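Long-range contact in lysosome-associated membrane glycoprotein 3 (Homo sapiens, PDB 4AKM), which serves as a lysosomal membrane glycoprotein that takes part in fusion of lysosomes with autophagosomes and in the unfolded protein response: residues E20-Q28 and P36-P44. Residues are numbered along the deposited sequence; the frame is centred on the assembly and turned at random.
Sequences EMGIQLIVQ and PRRYFNIDP
Leu25 and Phe40 form one hydrogen-bonded pair of an antiparallel hairpin, Val27 and Arg38 the next, a worked example of how such a ladder sorts side chains onto two unlike faces. Leu25 N reaches Phe40 O at 2.8 Å and Phe40 N returns to Leu25 O; Val27 and Arg38 repeat the exchange. Ile42 N also donates to Ile23 O at 2.9 Å.

One face, with Gln24, Ile26, Tyr39 and Asn41, is partly polar. The side chains of Gln24 and Asn41 run side by side, their amide planes 18° apart, and NE2 of Gln24 meets OD1 of Asn41 at 3.1 Å in a nearly straight bond (163°). The extended chain of Gln24, its CG turned opposite the main-chain N (chi1 -170°), also brings OE1 to the edge of the Tyr39 ring, 3.4 Å from CD2. Ile26 lies alongside that ring, CG1 3.5 Å from CE2, while its CG2 meets Arg37 NE. A weak hydrogen bond from NH2 to OH ties the guanidinium of Arg37 to the hydroxyl of Tyr39.

On the face of Leu25, Val27 and Phe40, Ile42 CD1 packs 3.7 Å from Ile23 CG2 and also touches Leu25 CG. Asp29 forms a salt bridge with Arg38, and the backbone O of Asp93 accepts a hydrogen bond from its NH1. Strand 57-64 covers Ile23, Leu25 and Ile42 through Leu62 and Phe64, while strand 130-135 pairs with the opposite edge of strand 14-27 within the membrane-proximal beta-prism domain of the luminal part.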
loop_
_atom_site.group_PDB
_atom_site.type_symbol
_atom_site.label_atom_id
_atom_site.label_comp_id
_atom_site.label_asym_id
_atom_site.label_seq_id
_atom_site.Cartn_x
_atom_site.Cartn_y
_atom_site.Cartn_z
ATOM N N GLU A 20 6.544 -6.179 0.267
ATOM C CA GLU A 20 6.134 -7.021 1.369
ATOM C C GLU A 20 5.566 -6.093 2.416
ATOM O O GLU A 20 6.126 -5.032 2.662
ATOM C CB GLU A 20 7.336 -7.768 1.921
ATOM C CG GLU A 20 8.122 -8.509 0.852
ATOM C CD GLU A 20 9.404 -9.103 1.392
ATOM O OE1 GLU A 20 9.716 -8.842 2.567
ATOM O OE2 GLU A 20 10.098 -9.828 0.649
ATOM N N MET A 21 4.441 -6.480 3.005
ATOM C CA MET A 21 3.781 -5.680 4.033
ATOM C C MET A 21 2.501 -6.355 4.481
ATOM O O MET A 21 1.991 -7.259 3.822
ATOM C CB MET A 21 3.453 -4.269 3.532
ATOM C CG MET A 21 2.479 -4.214 2.357
ATOM S SD MET A 21 2.733 -2.810 1.239
ATOM C CE MET A 21 2.594 -1.428 2.357
ATOM N N GLY A 22 1.999 -5.902 5.619
ATOM C CA GLY A 22 0.694 -6.273 6.107
ATOM C C GLY A 22 -0.138 -5.021 6.012
ATOM O O GLY A 22 0.360 -3.919 6.237
ATOM N N ILE A 23 -1.404 -5.184 5.651
ATOM C CA ILE A 23 -2.284 -4.040 5.464
ATOM C C ILE A 23 -3.622 -4.265 6.160
ATOM O O ILE A 23 -4.190 -5.359 6.130
ATOM C CB ILE A 23 -2.459 -3.696 3.966
ATOM C CG1 ILE A 23 -1.112 -3.292 3.368
ATOM C CG2 ILE A 23 -3.458 -2.572 3.777
ATOM C CD1 ILE A 23 -1.044 -3.433 1.873
ATOM N N GLN A 24 -4.092 -3.215 6.817
ATOM C CA GLN A 24 -5.318 -3.245 7.583
ATOM C C GLN A 24 -6.151 -2.048 7.138
ATOM O O GLN A 24 -5.613 -0.981 6.844
ATOM C CB GLN A 24 -4.991 -3.163 9.083
ATOM C CG GLN A 24 -6.171 -3.424 10.015
ATOM C CD GLN A 24 -5.781 -3.436 11.493
ATOM O OE1 GLN A 24 -5.570 -2.386 12.104
ATOM N NE2 GLN A 24 -5.689 -4.630 12.071
ATOM N N LEU A 25 -7.463 -2.226 7.063
ATOM C CA LEU A 25 -8.353 -1.116 6.763
ATOM C C LEU A 25 -9.248 -0.864 7.965
ATOM O O LEU A 25 -9.861 -1.787 8.483
ATOM C CB LEU A 25 -9.187 -1.401 5.510
ATOM C CG LEU A 25 -8.420 -1.387 4.183
ATOM C CD1 LEU A 25 -9.312 -1.781 3.008
ATOM C CD2 LEU A 25 -7.786 -0.023 3.940
ATOM N N ILE A 26 -9.307 0.382 8.412
ATOM C CA ILE A 26 -10.131 0.750 9.551
ATOM C C ILE A 26 -11.262 1.664 9.093
ATOM O O ILE A 26 -11.003 2.759 8.589
ATOM C CB ILE A 26 -9.310 1.487 10.649
ATOM C CG1 ILE A 26 -8.316 0.544 11.336
ATOM C CG2 ILE A 26 -10.238 2.116 11.684
ATOM C CD1 ILE A 26 -6.972 0.443 10.656
ATOM N N VAL A 27 -12.510 1.218 9.260
ATOM C CA VAL A 27 -13.651 2.086 8.956
ATOM C C VAL A 27 -14.398 2.543 10.208
ATOM O O VAL A 27 -14.653 1.762 11.122
ATOM C CB VAL A 27 -14.634 1.496 7.885
ATOM C CG1 VAL A 27 -13.921 0.509 6.972
ATOM C CG2 VAL A 27 -15.854 0.848 8.531
ATOM N N GLN A 28 -14.725 3.830 10.242
ATOM C CA GLN A 28 -15.407 4.430 11.382
ATOM C C GLN A 28 -16.920 4.428 11.184
ATOM O O GLN A 28 -17.482 5.383 10.648
ATOM C CB GLN A 28 -14.910 5.858 11.595
ATOM C CG GLN A 28 -14.631 6.203 13.045
ATOM C CD GLN A 28 -13.521 7.223 13.191
ATOM O OE1 GLN A 28 -12.577 7.030 13.965
ATOM N NE2 GLN A 28 -13.627 8.320 12.443
ATOM N N PRO A 36 -16.271 2.183 18.791
ATOM C CA PRO A 36 -15.535 1.131 18.083
ATOM C C PRO A 36 -15.561 1.296 16.566
ATOM O O PRO A 36 -16.455 1.920 15.985
ATOM C CB PRO A 36 -16.276 -0.146 18.487
ATOM C CG PRO A 36 -16.836 0.161 19.813
ATOM C CD PRO A 36 -17.220 1.618 19.767
ATOM N N ARG A 37 -14.554 0.719 15.931
ATOM C CA ARG A 37 -14.409 0.809 14.497
ATOM C C ARG A 37 -14.362 -0.592 13.908
ATOM O O ARG A 37 -14.075 -1.559 14.613
ATOM C CB ARG A 37 -13.138 1.584 14.158
ATOM C CG ARG A 37 -13.302 3.093 14.237
ATOM C CD ARG A 37 -12.250 3.740 15.123
ATOM N NE ARG A 37 -10.957 3.068 15.014
ATOM C CZ ARG A 37 -9.809 3.547 15.490
ATOM N NH1 ARG A 37 -9.776 4.720 16.110
ATOM N NH2 ARG A 37 -8.685 2.851 15.338
ATOM N N ARG A 38 -14.673 -0.707 12.621
ATOM C CA ARG A 38 -14.592 -1.988 11.936
ATOM C C ARG A 38 -13.177 -2.186 11.395
ATOM O O ARG A 38 -12.634 -1.325 10.704
ATOM C CB ARG A 38 -15.637 -2.067 10.819
ATOM C CG ARG A 38 -16.061 -3.488 10.455
ATOM C CD ARG A 38 -17.398 -3.503 9.719
ATOM N NE ARG A 38 -18.469 -2.899 10.514
ATOM C CZ ARG A 38 -19.744 -2.827 10.136
ATOM N NH1 ARG A 38 -20.126 -3.326 8.965
ATOM N NH2 ARG A 38 -20.643 -2.255 10.930
ATOM N N TYR A 39 -12.572 -3.314 11.738
ATOM C CA TYR A 39 -11.239 -3.635 11.254
ATOM C C TYR A 39 -11.315 -4.671 10.137
ATOM O O TYR A 39 -12.148 -5.577 10.172
ATOM C CB TYR A 39 -10.364 -4.140 12.404
ATOM C CG TYR A 39 -9.955 -3.055 13.386
ATOM C CD1 TYR A 39 -10.834 -2.597 14.365
ATOM C CD2 TYR A 39 -8.692 -2.478 13.324
ATOM C CE1 TYR A 39 -10.460 -1.601 15.256
ATOM C CE2 TYR A 39 -8.311 -1.487 14.209
ATOM C CZ TYR A 39 -9.196 -1.049 15.172
ATOM O OH TYR A 39 -8.809 -0.058 16.051
ATOM N N PHE A 40 -10.468 -4.520 9.129
ATOM C CA PHE A 40 -10.365 -5.533 8.089
ATOM C C PHE A 40 -8.924 -5.820 7.693
ATOM O O PHE A 40 -8.244 -4.965 7.137
ATOM C CB PHE A 40 -11.150 -5.163 6.835
ATOM C CG PHE A 40 -10.931 -6.129 5.713
ATOM C CD1 PHE A 40 -11.556 -7.368 5.724
ATOM C CD2 PHE A 40 -10.064 -5.827 4.670
ATOM C CE1 PHE A 40 -11.340 -8.279 4.704
ATOM C CE2 PHE A 40 -9.842 -6.733 3.641
ATOM C CZ PHE A 40 -10.482 -7.960 3.658
ATOM N N ASN A 41 -8.479 -7.040 7.959
ATOM C CA ASN A 41 -7.128 -7.450 7.613
ATOM C C ASN A 41 -7.030 -7.921 6.166
ATOM O O ASN A 41 -7.730 -8.854 5.766
ATOM C CB ASN A 41 -6.674 -8.561 8.553
ATOM C CG ASN A 41 -6.504 -8.081 9.984
ATOM O OD1 ASN A 41 -6.768 -6.915 10.302
ATOM N ND2 ASN A 41 -6.060 -8.980 10.856
ATOM N N ILE A 42 -6.175 -7.281 5.375
ATOM C CA ILE A 42 -5.894 -7.808 4.052
ATOM C C ILE A 42 -5.214 -9.155 4.253
ATOM O O ILE A 42 -4.120 -9.232 4.810
ATOM C CB ILE A 42 -5.009 -6.876 3.188
ATOM C CG1 ILE A 42 -5.843 -5.788 2.511
ATOM C CG2 ILE A 42 -4.311 -7.671 2.094
ATOM C CD1 ILE A 42 -6.412 -4.756 3.442
ATOM N N ASP A 43 -5.903 -10.215 3.851
ATOM C CA ASP A 43 -5.363 -11.565 3.902
ATOM C C ASP A 43 -4.591 -11.837 2.612
ATOM O O ASP A 43 -5.176 -11.970 1.537
ATOM C CB ASP A 43 -6.497 -12.577 4.124
ATOM C CG ASP A 43 -6.069 -14.022 3.906
ATOM O OD1 ASP A 43 -4.854 -14.322 3.913
ATOM O OD2 ASP A 43 -6.971 -14.871 3.737
ATOM N N PRO A 44 -3.262 -11.915 2.724
ATOM C CA PRO A 44 -2.345 -12.066 1.589
ATOM C C PRO A 44 -2.513 -13.337 0.752
ATOM O O PRO A 44 -2.081 -13.343 -0.400
ATOM C CB PRO A 44 -0.964 -12.052 2.252
ATOM C CG PRO A 44 -1.203 -12.297 3.685
ATOM C CD PRO A 44 -2.537 -11.738 3.991
#